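Local atomic coordinates of phosphoserine phosphatase RsbX (Bacillus subtilis, PDB entry 3W45), a protein that dephosphorylates phosphoserine in the stressosome protein RsbS and thereby acts as a negative regulator of sigma-B activity. Residues S91-N96 and F151-D156. Residues are numbered along the deposited sequence; the frame is centred on the assembly and turned at random.
Sequences SILKIN and FIIHTD. With CO (cobalt (II) ion), chain C.
S91, L93 and I95 face F151 and I153 across the middle of a beta sandwich, the axes of 91-96 and 151-154 lying 9.0 Å apart at closest approach and running nearly antiparallel, at 151°. The first segment is part of strand 88-96 and the second of strand 150-154, which belong to different antiparallel sheets, so the meeting is one of side chains. L93 carries most of it from its side. With its CG anti to the backbone N (chi1 166°), it sets methyl CD2 over one face of the F151 ring, 4.0 Å from the centroid and displaced toward the rim at CE1, a CH-pi contact. The same CD2 also meets I153 CD1, which lies 4.0 Å from L93 CB as well, so CD2 sits at the corner where the phenylalanine face and the isoleucine methyl meet. Farther along the ring I95 CD1 comes obliquely to F151 CE2 at 3.8 Å, from the same side of the plane. At the other end S91 offers only its CB, 4.2 Å from I153 CG2, while its OG turns to hydrogen bonds with S106 and Y104. F102 and Y104 of strand 101-107 pack on L93, and V42 of strand 37-45 on I153, extending the same layer.

Past I153 the chain runs on toward the metal site. H154 ND1 donates to T155 O at 2.9 Å, almost straight at the hydrogen, though the nitrogen stands above the carbonyl plane. D156 then binds cobalt through OD1 at 2.0 Å, alongside D44 and D189. Since the touching atoms are apolar and buried, close fit and dispersion join the sheets here, and D156, two residues past the end of strand 150-154, places the metal centre characteristic of PPM-type phosphatases at that edge of the sandwich.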
ATOM      1  N   SER A  91       5.090   0.950  -2.393  1.00 14.52           N
ATOM      2  CA  SER A  91       4.192   0.360  -3.398  1.00 15.15           C
ATOM      3  C   SER A  91       3.139   1.379  -3.793  1.00 14.37           C
ATOM      4  O   SER A  91       2.580   2.091  -2.927  1.00 14.38           O
ATOM      5  CB  SER A  91       3.498  -0.852  -2.788  1.00 14.71           C
ATOM      6  OG  SER A  91       4.492  -1.804  -2.470  1.00 19.11           O
ATOM      7  N   ILE A  92       2.889   1.471  -5.097  1.00 14.40           N
ATOM      8  CA  ILE A  92       1.872   2.401  -5.631  1.00 14.96           C
ATOM      9  C   ILE A  92       0.834   1.653  -6.465  1.00 14.07           C
ATOM     10  O   ILE A  92       1.210   0.867  -7.326  1.00 14.19           O
ATOM     11  CB  ILE A  92       2.556   3.516  -6.474  1.00 15.47           C
ATOM     12  CG1 ILE A  92       3.549   4.275  -5.569  1.00 16.90           C
ATOM     13  CG2 ILE A  92       1.502   4.530  -7.013  1.00 17.15           C
ATOM     14  CD1 ILE A  92       4.479   5.226  -6.313  1.00 22.87           C
ATOM     15  N   LEU A  93      -0.440   1.918  -6.215  1.00 14.99           N
ATOM     16  CA  LEU A  93      -1.516   1.232  -6.915  1.00 15.49           C
ATOM     17  C   LEU A  93      -2.473   2.265  -7.482  1.00 15.93           C
ATOM     18  O   LEU A  93      -2.869   3.207  -6.798  1.00 15.26           O
ATOM     19  CB  LEU A  93      -2.257   0.288  -5.926  1.00 15.68           C
ATOM     20  CG  LEU A  93      -3.630  -0.286  -6.361  1.00 15.33           C
ATOM     21  CD1 LEU A  93      -3.443  -1.376  -7.431  1.00 16.21           C
ATOM     22  CD2 LEU A  93      -4.399  -0.887  -5.135  1.00 15.49           C
ATOM     23  N   LYS A  94      -2.855   2.079  -8.740  1.00 14.59           N
ATOM     24  CA  LYS A  94      -3.927   2.875  -9.315  1.00 15.56           C
ATOM     25  C   LYS A  94      -5.027   1.954  -9.823  1.00 15.47           C
ATOM     26  O   LYS A  94      -4.759   0.862 -10.352  1.00 14.57           O
ATOM     27  CB  LYS A  94      -3.399   3.744 -10.468  1.00 14.95           C
ATOM     28  CG  LYS A  94      -2.457   4.852  -9.993  1.00 18.62           C
ATOM     29  CD  LYS A  94      -2.034   5.831 -11.140  1.00 21.47           C
ATOM     30  CE  LYS A  94      -3.223   6.726 -11.552  1.00 22.37           C
ATOM     31  NZ  LYS A  94      -2.897   7.549 -12.756  1.00 23.74           N
ATOM     32  N   ILE A  95      -6.265   2.397  -9.663  1.00 16.26           N
ATOM     33  CA  ILE A  95      -7.414   1.613 -10.138  1.00 15.47           C
ATOM     34  C   ILE A  95      -8.332   2.525 -10.971  1.00 17.08           C
ATOM     35  O   ILE A  95      -8.697   3.611 -10.536  1.00 18.02           O
ATOM     36  CB  ILE A  95      -8.221   0.989  -8.963  1.00 16.75           C
ATOM     37  CG1 ILE A  95      -7.297   0.142  -8.065  1.00 15.42           C
ATOM     38  CG2 ILE A  95      -9.393   0.104  -9.482  1.00 15.52           C
ATOM     39  CD1 ILE A  95      -7.963  -0.443  -6.776  1.00 15.34           C
ATOM     40  N   ASN A  96      -8.719   2.070 -12.145  1.00 16.68           N
ATOM     41  CA  ASN A  96      -9.772   2.748 -12.899  1.00 17.69           C
ATOM     42  C   ASN A  96     -11.037   1.903 -12.770  1.00 18.09           C
ATOM     43  O   ASN A  96     -11.053   0.772 -13.226  1.00 16.77           O
ATOM     44  CB  ASN A  96      -9.382   2.894 -14.363  1.00 19.17           C
ATOM     45  CG  ASN A  96     -10.491   3.543 -15.181  1.00 22.07           C
ATOM     46  OD1 ASN A  96     -11.471   2.902 -15.573  1.00 20.30           O
ATOM     47  ND2 ASN A  96     -10.374   4.851 -15.374  1.00 24.48           N
ATOM     48  N   PHE A 151      -8.413  -6.525  -1.569  1.00 13.54           N
ATOM     49  CA  PHE A 151      -6.919  -6.434  -1.586  1.00 11.95           C
ATOM     50  C   PHE A 151      -6.386  -5.835  -0.310  1.00 12.54           C
ATOM     51  O   PHE A 151      -7.117  -5.178   0.426  1.00 13.08           O
ATOM     52  CB  PHE A 151      -6.405  -5.629  -2.814  1.00 12.58           C
ATOM     53  CG  PHE A 151      -6.759  -4.158  -2.803  1.00 10.75           C
ATOM     54  CD1 PHE A 151      -5.983  -3.229  -2.090  1.00 13.78           C
ATOM     55  CD2 PHE A 151      -7.872  -3.697  -3.513  1.00 13.75           C
ATOM     56  CE1 PHE A 151      -6.313  -1.887  -2.095  1.00 14.70           C
ATOM     57  CE2 PHE A 151      -8.216  -2.347  -3.520  1.00 14.86           C
ATOM     58  CZ  PHE A 151      -7.445  -1.451  -2.801  1.00 14.78           C
ATOM     59  N   ILE A 152      -5.101  -6.024  -0.083  1.00 12.99           N
ATOM     60  CA  ILE A 152      -4.421  -5.327   1.018  1.00 13.50           C
ATOM     61  C   ILE A 152      -3.066  -4.863   0.479  1.00 12.08           C
ATOM     62  O   ILE A 152      -2.425  -5.572  -0.293  1.00 12.99           O
ATOM     63  CB  ILE A 152      -4.216  -6.257   2.246  1.00 13.15           C
ATOM     64  CG1 ILE A 152      -3.531  -5.483   3.392  1.00 15.37           C
ATOM     65  CG2 ILE A 152      -3.391  -7.549   1.874  1.00 14.24           C
ATOM     66  CD1 ILE A 152      -3.634  -6.216   4.761  1.00 14.50           C
ATOM     67  N   ILE A 153      -2.636  -3.686   0.926  1.00 12.81           N
ATOM     68  CA  ILE A 153      -1.272  -3.256   0.803  1.00 13.12           C
ATOM     69  C   ILE A 153      -0.752  -3.064   2.204  1.00 13.01           C
ATOM     70  O   ILE A 153      -1.368  -2.364   2.970  1.00 13.30           O
ATOM     71  CB  ILE A 153      -1.124  -1.936   0.026  1.00 13.96           C
ATOM     72  CG1 ILE A 153      -1.741  -2.114  -1.350  1.00 15.94           C
ATOM     73  CG2 ILE A 153       0.362  -1.526  -0.022  1.00 13.47           C
ATOM     74  CD1 ILE A 153      -1.740  -0.827  -2.161  1.00 18.19           C
ATOM     75  N   HIS A 154       0.372  -3.685   2.534  1.00 12.73           N
ATOM     76  CA  HIS A 154       0.891  -3.559   3.894  1.00 14.02           C
ATOM     77  C   HIS A 154       2.413  -3.439   4.047  1.00 13.71           C
ATOM     78  O   HIS A 154       3.201  -4.016   3.271  1.00 14.11           O
ATOM     79  CB  HIS A 154       0.350  -4.707   4.758  1.00 14.80           C
ATOM     80  CG  HIS A 154       0.974  -6.035   4.487  1.00 15.28           C
ATOM     81  ND1 HIS A 154       2.200  -6.397   5.000  1.00 15.49           N
ATOM     82  CD2 HIS A 154       0.518  -7.114   3.805  1.00 16.89           C
ATOM     83  CE1 HIS A 154       2.490  -7.628   4.617  1.00 19.62           C
ATOM     84  NE2 HIS A 154       1.483  -8.090   3.895  1.00 17.92           N
ATOM     85  N   THR A 155       2.820  -2.715   5.076  1.00 13.64           N
ATOM     86  CA  THR A 155       4.266  -2.676   5.419  1.00 13.94           C
ATOM     87  C   THR A 155       4.720  -3.922   6.174  1.00 14.75           C
ATOM     88  O   THR A 155       3.906  -4.729   6.621  1.00 14.07           O
ATOM     89  CB  THR A 155       4.645  -1.448   6.227  1.00 13.68           C
ATOM     90  OG1 THR A 155       3.870  -1.384   7.441  1.00 16.14           O
ATOM     91  CG2 THR A 155       4.417  -0.165   5.413  1.00 14.50           C
ATOM     92  N   ASP A 156       6.026  -4.062   6.326  1.00 15.49           N
ATOM     93  CA  ASP A 156       6.594  -5.259   6.986  1.00 16.65           C
ATOM     94  C   ASP A 156       6.266  -5.370   8.471  1.00 17.55           C
ATOM     95  O   ASP A 156       6.507  -6.421   9.049  1.00 18.58           O
ATOM     96  CB  ASP A 156       8.115  -5.358   6.741  1.00 16.10           C
ATOM     97  CG  ASP A 156       8.890  -4.186   7.353  1.00 14.48           C
ATOM     98  OD1 ASP A 156       8.253  -3.267   7.943  1.00 13.86           O
ATOM     99  OD2 ASP A 156      10.120  -4.144   7.191  1.00 15.03           O
TER
HETATM  100 CO    CO C 201       8.801  -1.487   8.716  0.69 17.82          CO
HETATM  101  O   HOH W   1      10.879  -2.092   8.601  1.00 14.98           O
HETATM  102  O   HOH W   2       9.679   0.225   9.788  1.00 16.06           O
HETATM  103  O   HOH W   3       6.930  -0.751   8.920  1.00 14.62           O